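Local coordinates for protein phage terminase large subunit (Thermus phage P7426, PDB 7KS4) that probably powers packaging of viral DNA into empty capsids with its N-terminal ATPase domain and probably cuts the genome with a C-terminal nuclease domain, at residues A78-I81 with F82-V86; V86-V89 with E90-A93; Y192-F195 with L196-W199. All blocks are in the same frame, centred on the assembly; numbering follows the deposited sequence.

Contact 1: residues A78-I81 with F82-V86; sequences AEII and FGRVV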
loop_
_atom_site.group_PDB
_atom_site.type_symbol
_atom_site.label_atom_id
_atom_site.label_comp_id
_atom_site.label_asym_id
_atom_site.label_seq_id
_atom_site.Cartn_x
_atom_site.Cartn_y
_atom_site.Cartn_z
ATOM N N ALA A 78 -4.420 7.873 6.965
ATOM C CA ALA A 78 -3.455 8.095 5.895
ATOM C C ALA A 78 -2.112 8.555 6.443
ATOM O O ALA A 78 -1.071 8.268 5.839
ATOM C CB ALA A 78 -3.998 9.121 4.906
ATOM N N GLU A 79 -2.118 9.269 7.573
ATOM C CA GLU A 79 -0.881 9.749 8.182
ATOM C C GLU A 79 0.047 8.613 8.576
ATOM O O GLU A 79 1.256 8.833 8.706
ATOM C CB GLU A 79 -1.186 10.595 9.422
ATOM C CG GLU A 79 -1.711 11.991 9.126
ATOM C CD GLU A 79 -2.274 12.681 10.361
ATOM O OE1 GLU A 79 -1.877 12.311 11.490
ATOM O OE2 GLU A 79 -3.120 13.590 10.202
ATOM N N ILE A 80 -0.485 7.409 8.783
ATOM C CA ILE A 80 0.352 6.301 9.232
ATOM C C ILE A 80 1.375 5.956 8.159
ATOM O O ILE A 80 2.587 6.052 8.378
ATOM C CB ILE A 80 -0.509 5.084 9.606
ATOM C CG1 ILE A 80 -1.432 5.442 10.773
ATOM C CG2 ILE A 80 0.378 3.894 9.981
ATOM C CD1 ILE A 80 -2.448 4.378 11.099
ATOM N N ILE A 81 0.903 5.553 6.979
ATOM C CA ILE A 81 1.834 5.221 5.907
ATOM C C ILE A 81 2.604 6.461 5.473
ATOM O O ILE A 81 3.821 6.404 5.262
ATOM C CB ILE A 81 1.087 4.563 4.734
ATOM C CG1 ILE A 81 0.611 3.168 5.148
ATOM C CG2 ILE A 81 1.980 4.475 3.492
ATOM C CD1 ILE A 81 -0.291 2.489 4.126
ATOM N N PHE A 82 1.920 7.601 5.346
ATOM C CA PHE A 82 2.607 8.821 4.935
ATOM C C PHE A 82 3.774 9.133 5.863
ATOM O O PHE A 82 4.878 9.441 5.404
ATOM C CB PHE A 82 1.641 10.003 4.891
ATOM C CG PHE A 82 2.282 11.269 4.392
ATOM C CD1 PHE A 82 2.781 12.209 5.283
ATOM C CD2 PHE A 82 2.420 11.500 3.035
ATOM C CE1 PHE A 82 3.387 13.369 4.826
ATOM C CE2 PHE A 82 3.022 12.657 2.572
ATOM C CZ PHE A 82 3.507 13.590 3.469
ATOM N N GLY A 83 3.546 9.058 7.174
ATOM C CA GLY A 83 4.605 9.376 8.120
ATOM C C GLY A 83 5.778 8.418 8.028
ATOM O O GLY A 83 6.933 8.810 8.207
ATOM N N ARG A 84 5.498 7.146 7.754
ATOM C CA ARG A 84 6.577 6.181 7.607
ATOM C C ARG A 84 7.364 6.423 6.328
ATOM O O ARG A 84 8.590 6.262 6.309
ATOM C CB ARG A 84 6.016 4.769 7.630
ATOM C CG ARG A 84 5.374 4.440 8.944
ATOM C CD ARG A 84 4.858 3.043 8.950
ATOM N NE ARG A 84 4.063 2.783 10.143
ATOM C CZ ARG A 84 3.882 1.580 10.666
ATOM N NH1 ARG A 84 4.456 0.532 10.098
ATOM N NH2 ARG A 84 3.141 1.432 11.754
ATOM N N VAL A 85 6.684 6.811 5.250
ATOM C CA VAL A 85 7.397 7.164 4.026
ATOM C C VAL A 85 8.311 8.355 4.283
ATOM O O VAL A 85 9.463 8.379 3.839
ATOM C CB VAL A 85 6.401 7.442 2.886
ATOM C CG1 VAL A 85 7.128 7.917 1.640
ATOM C CG2 VAL A 85 5.590 6.176 2.564
ATOM N N VAL A 86 7.813 9.355 5.014
ATOM C CA VAL A 86 8.618 10.534 5.330
ATOM C C VAL A 86 9.920 10.127 6.012
ATOM O O VAL A 86 11.013 10.476 5.551
ATOM C CB VAL A 86 7.820 11.522 6.198
ATOM C CG1 VAL A 86 8.722 12.652 6.696
ATOM C CG2 VAL A 86 6.653 12.097 5.407
#
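Ile80 and Arg84 lie side by side one helical turn apart, and the CG2 methyl of Ile80 rests 3.9 Å from NE of Arg84. Arg84 runs extended from CG to NE, with its CG anti to its own carbonyl carbon (chi1 -63°), a torsion that lays the start of the chain over the preceding turn: CG of Arg84 is 3.3 Å from O of Ile80. The same Ile80 O accepts the bond from Arg84 N at 3.2 Å, so one carbonyl meets both the backbone and the aliphatic root of this arginine. On the adjoining flank, CG2 of Ile81 meets CG2 of Val85 at 4.1 Å; the same two residues are joined by the backbone bond from Val85 N to Ile81 O (2.9 Å, 163° at the hydrogen).

These turns belong to helix 75-92 of the P-loop ATPase domain, and Arg84 is part of the ADP pocket. Its side chain touches the nucleotide, while NH1 forms a salt bridge with Glu50 of helix 48-62, itself a residue of the ADP pocket, which probably helps fix the rotation of the guanidinium. Ile80, Ile81 and Arg84 all rest on Ser49. Ile81 also reaches Asp154 of the predicted Walker B motif, and Phe82, whose CB lies 3.4 Å from Ala78 O, packs its ring on Phe132 of strand 126-136.

Contact 2: residues V86-V89 with E90-A93; sequences VEKV and ERLA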
loop_
_atom_site.group_PDB
_atom_site.type_symbol
_atom_site.label_atom_id
_atom_site.label_comp_id
_atom_site.label_asym_id
_atom_site.label_seq_id
_atom_site.Cartn_x
_atom_site.Cartn_y
_atom_site.Cartn_z
ATOM N N VAL A 86 7.813 9.355 5.014
ATOM C CA VAL A 86 8.618 10.534 5.330
ATOM C C VAL A 86 9.920 10.127 6.012
ATOM O O VAL A 86 11.013 10.476 5.551
ATOM C CB VAL A 86 7.820 11.522 6.198
ATOM C CG1 VAL A 86 8.722 12.652 6.696
ATOM C CG2 VAL A 86 6.653 12.097 5.407
ATOM N N GLU A 87 9.824 9.403 7.135
ATOM C CA GLU A 87 11.036 9.013 7.859
ATOM C C GLU A 87 12.023 8.324 6.927
ATOM O O GLU A 87 13.216 8.657 6.902
ATOM C CB GLU A 87 10.700 8.090 9.036
ATOM C CG GLU A 87 11.898 7.780 9.956
ATOM C CD GLU A 87 12.823 6.689 9.415
ATOM O OE1 GLU A 87 12.327 5.771 8.725
ATOM O OE2 GLU A 87 14.047 6.751 9.681
ATOM N N LYS A 88 11.536 7.352 6.152
ATOM C CA LYS A 88 12.419 6.570 5.294
ATOM C C LYS A 88 13.027 7.430 4.196
ATOM O O LYS A 88 14.216 7.297 3.885
ATOM C CB LYS A 88 11.652 5.395 4.683
ATOM C CG LYS A 88 11.152 4.399 5.712
ATOM C CD LYS A 88 10.341 3.279 5.071
ATOM C CE LYS A 88 10.221 2.088 6.005
ATOM N NZ LYS A 88 9.766 2.486 7.355
ATOM N N VAL A 89 12.224 8.304 3.588
ATOM C CA VAL A 89 12.711 9.147 2.500
ATOM C C VAL A 89 13.734 10.150 3.021
ATOM O O VAL A 89 14.772 10.385 2.393
ATOM C CB VAL A 89 11.525 9.848 1.811
ATOM C CG1 VAL A 89 11.986 11.053 0.990
ATOM C CG2 VAL A 89 10.765 8.870 0.921
ATOM N N GLU A 90 13.456 10.771 4.166
ATOM C CA GLU A 90 14.396 11.755 4.693
ATOM C C GLU A 90 15.711 11.108 5.105
ATOM O O GLU A 90 16.773 11.728 4.967
ATOM C CB GLU A 90 13.752 12.516 5.855
ATOM C CG GLU A 90 12.780 13.584 5.360
ATOM C CD GLU A 90 12.072 14.326 6.468
ATOM O OE1 GLU A 90 12.240 13.967 7.653
ATOM O OE2 GLU A 90 11.339 15.282 6.144
ATOM N N ARG A 91 15.666 9.866 5.591
ATOM C CA ARG A 91 16.893 9.155 5.931
ATOM C C ARG A 91 17.627 8.690 4.679
ATOM O O ARG A 91 18.841 8.897 4.540
ATOM C CB ARG A 91 16.564 7.967 6.833
ATOM C CG ARG A 91 17.721 7.002 7.029
ATOM C CD ARG A 91 17.470 6.078 8.209
ATOM N NE ARG A 91 16.203 5.357 8.080
ATOM C CZ ARG A 91 16.047 4.220 7.409
ATOM N NH1 ARG A 91 14.854 3.644 7.354
ATOM N NH2 ARG A 91 17.077 3.654 6.793
ATOM N N LEU A 92 16.906 8.046 3.757
ATOM C CA LEU A 92 17.545 7.473 2.577
ATOM C C LEU A 92 18.190 8.539 1.706
ATOM O O LEU A 92 19.189 8.265 1.026
ATOM C CB LEU A 92 16.521 6.687 1.759
ATOM C CG LEU A 92 17.096 5.488 1.016
ATOM C CD1 LEU A 92 17.474 4.397 2.013
ATOM C CD2 LEU A 92 16.092 4.978 -0.015
ATOM N N ALA A 93 17.629 9.748 1.687
ATOM C CA ALA A 93 18.188 10.805 0.858
ATOM C C ALA A 93 19.649 11.069 1.180
ATOM O O ALA A 93 20.381 11.562 0.311
ATOM C CB ALA A 93 17.374 12.093 1.020
#
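Val86 and Glu90 lie alongside each other, pointing the same way, with the CG1 methyl of Val86 3.8 Å from both CD and OE2 of Glu90. The carboxylate of Glu90 therefore sits beside a methyl group, at the end of a chain that is extended beyond CG. Beneath the pair, Glu90 N donates to Val86 O at 2.8 Å, a nearly straight bond.

One residue on, Glu87 makes the contact's salt bridge. Its CG is anti to the backbone N (chi1 -173°) and the chain then folds at chi2, which brings OE2 to within 3.0 Å of Arg91 NE. Arg91 bends in turn at chi3 to offer that N-H along its edge. The bond is straight (168°), uses the syn side of OE2, and lies almost in the guanidinium plane; with the carboxylate and guanidinium planes only 21° apart, the two flat groups are nearly coplanar. This is an i to i+4 salt bridge on the outer flank of helix 75-92, in the ATPase domain. The guanidinium is also held from elsewhere, since NH1 bonds Leu19 O at the end of helix 13-19.

Lys88 passes close to Arg91, with CG of Lys88 4.1 Å from NH1 of Arg91. Its ammonium, however, is directed to Glu50 of helix 48-62, with which it forms a salt bridge; Glu50 also pairs with Arg84, so it probably tempers the positive charge gathered there. Lys88 O accepts from Leu92 N at 2.8 Å, and the CB of Leu92 lies 3.2 Å from the same oxygen. Val89 turns its side chain to the sheet, onto Leu110 and Val112 of strand 109-115, while its carbonyl O takes the N-H of Ala93 at 3.0 Å.

Contact 3: residues Y192-F195 with L196-W199; sequences YEFF and LMGW
The rings of Phe195 and Trp199 lie side by side with their planes 21° apart, near parallel but slid so far that they barely overlap; the centroid of the Phe195 ring is 5.2 Å from that of the six-membered ring of Trp199. The closest touch is made by CZ of Phe195, with CE2 next to it: CZ lies over a face of the indole, toward its rim, and comes within 3.4 Å of Trp199 CE3. The two side chains point the same way. Trp199 already lies past the helix, and its CG, anti to the backbone N (chi1 177°), together with the turn of the chain after Met197 brings the indole beside the Phe195 ring.

Met197 and Phe194 pair differently. The two side chains cross at a slant, and SD of Met197 lies obliquely over the Phe194 ring, 4.6 Å from its centroid and 30° off its normal, a Met-aromatic contact to which CE adds an approach of 4.1 Å to CD1 of Phe194. Tyr192 and Leu196 run alongside each other, and the CD2 methyl of Leu196 sits 3.7 Å from the phenol OH of Tyr192, whose polar partner is Pro208 O.

The backbone beneath changes as the helix ends. Leu196 N bonds Tyr192 O at 3.0 Å in the i to i+4 pattern, whereas Gly198 N reaches back only three residues, to Phe195 O at 3.0 Å, approaching from well above the carbonyl plane.

Helix 190-197 packs against the edge of the central sheet: Phe195 lies on Val39 and Cys41 of strand 37-42, while Phe194 meets Phe219 edge-to-face, Gly198 shares a backbone bond with Ser221 and Trp199 touches His223, all three on 219-224, one of the two outermost strands.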
loop_
_atom_site.group_PDB
_atom_site.type_symbol
_atom_site.label_atom_id
_atom_site.label_comp_id
_atom_site.label_asym_id
_atom_site.label_seq_id
_atom_site.Cartn_x
_atom_site.Cartn_y
_atom_site.Cartn_z
ATOM N N TYR A 192 -13.637 -7.339 -1.882
ATOM C CA TYR A 192 -13.747 -8.776 -2.105
ATOM C C TYR A 192 -13.674 -9.114 -3.589
ATOM O O TYR A 192 -12.992 -10.066 -3.987
ATOM C CB TYR A 192 -15.060 -9.277 -1.504
ATOM C CG TYR A 192 -15.488 -10.630 -2.004
ATOM C CD1 TYR A 192 -14.765 -11.776 -1.683
ATOM C CD2 TYR A 192 -16.623 -10.767 -2.795
ATOM C CE1 TYR A 192 -15.162 -13.026 -2.146
ATOM C CE2 TYR A 192 -17.027 -12.003 -3.260
ATOM C CZ TYR A 192 -16.300 -13.130 -2.929
ATOM O OH TYR A 192 -16.712 -14.356 -3.398
ATOM N N GLU A 193 -14.386 -8.354 -4.419
ATOM C CA GLU A 193 -14.359 -8.598 -5.856
ATOM C C GLU A 193 -12.949 -8.454 -6.409
ATOM O O GLU A 193 -12.473 -9.315 -7.158
ATOM C CB GLU A 193 -15.308 -7.638 -6.560
ATOM C CG GLU A 193 -16.718 -7.779 -6.062
ATOM C CD GLU A 193 -17.639 -6.715 -6.576
ATOM O OE1 GLU A 193 -17.159 -5.711 -7.155
ATOM O OE2 GLU A 193 -18.856 -6.902 -6.395
ATOM N N PHE A 194 -12.271 -7.358 -6.058
ATOM C CA PHE A 194 -10.918 -7.131 -6.556
ATOM C C PHE A 194 -9.966 -8.193 -6.043
ATOM O O PHE A 194 -9.078 -8.649 -6.776
ATOM C CB PHE A 194 -10.434 -5.739 -6.155
ATOM C CG PHE A 194 -10.779 -4.672 -7.151
ATOM C CD1 PHE A 194 -12.030 -4.643 -7.746
ATOM C CD2 PHE A 194 -9.860 -3.694 -7.488
ATOM C CE1 PHE A 194 -12.356 -3.666 -8.664
ATOM C CE2 PHE A 194 -10.181 -2.709 -8.409
ATOM C CZ PHE A 194 -11.432 -2.694 -8.996
ATOM N N PHE A 195 -10.130 -8.597 -4.784
ATOM C CA PHE A 195 -9.317 -9.683 -4.250
ATOM C C PHE A 195 -9.455 -10.931 -5.110
ATOM O O PHE A 195 -8.458 -11.548 -5.504
ATOM C CB PHE A 195 -9.718 -9.982 -2.809
ATOM C CG PHE A 195 -8.989 -11.149 -2.225
ATOM C CD1 PHE A 195 -7.763 -10.976 -1.612
ATOM C CD2 PHE A 195 -9.507 -12.426 -2.325
ATOM C CE1 PHE A 195 -7.082 -12.056 -1.082
ATOM C CE2 PHE A 195 -8.828 -13.505 -1.802
ATOM C CZ PHE A 195 -7.611 -13.316 -1.183
ATOM N N LEU A 196 -10.691 -11.313 -5.421
ATOM C CA LEU A 196 -10.912 -12.549 -6.162
ATOM C C LEU A 196 -10.312 -12.479 -7.562
ATOM O O LEU A 196 -9.877 -13.503 -8.100
ATOM C CB LEU A 196 -12.410 -12.837 -6.230
ATOM C CG LEU A 196 -12.851 -14.294 -6.150
ATOM C CD1 LEU A 196 -12.401 -14.938 -4.853
ATOM C CD2 LEU A 196 -14.371 -14.391 -6.294
ATOM N N MET A 197 -10.282 -11.289 -8.164
ATOM C CA MET A 197 -9.711 -11.145 -9.502
ATOM C C MET A 197 -8.257 -11.583 -9.546
ATOM O O MET A 197 -7.755 -11.955 -10.615
ATOM C CB MET A 197 -9.826 -9.694 -9.971
ATOM C CG MET A 197 -11.242 -9.280 -10.315
ATOM S SD MET A 197 -11.388 -7.521 -10.608
ATOM C CE MET A 197 -13.177 -7.374 -10.593
ATOM N N GLY A 198 -7.559 -11.522 -8.415
ATOM C CA GLY A 198 -6.161 -11.899 -8.376
ATOM C C GLY A 198 -5.861 -13.117 -7.527
ATOM O O GLY A 198 -4.689 -13.411 -7.274
ATOM N N TRP A 199 -6.882 -13.851 -7.085
ATOM C CA TRP A 199 -6.664 -14.926 -6.121
ATOM C C TRP A 199 -6.402 -16.232 -6.864
ATOM O O TRP A 199 -7.298 -16.778 -7.515
ATOM C CB TRP A 199 -7.841 -15.080 -5.165
ATOM C CG TRP A 199 -7.610 -16.234 -4.236
ATOM C CD1 TRP A 199 -8.307 -17.409 -4.192
ATOM C CD2 TRP A 199 -6.575 -16.343 -3.248
ATOM N NE1 TRP A 199 -7.781 -18.235 -3.227
ATOM C CE2 TRP A 199 -6.716 -17.605 -2.633
ATOM C CE3 TRP A 199 -5.552 -15.493 -2.816
ATOM C CZ2 TRP A 199 -5.877 -18.034 -1.608
ATOM C CZ3 TRP A 199 -4.710 -15.925 -1.798
ATOM C CH2 TRP A 199 -4.879 -17.185 -1.209
#

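Overall arrangement
Contacts 1 and 2 are successive stretches of one helix, 75-92, sharing Val86, with centres 11 Å apart. Contact 1 touches the nucleotide and contact 2 carries the helix away from it, along strands 99-104 and 109-115; Glu50 of helix 48-62 ties both together by pairing with a basic residue in each. Contact 3 comes later in the chain, on helix 190-197, across the centre of the domain, about 26 Å from contact 1 and 33 Å from contact 2 between centres. It borders strands 37-42 and 219-224 at the other end of the same mixed sheet, so the three contacts span the ATPase domain, with the ADP site between its two ends.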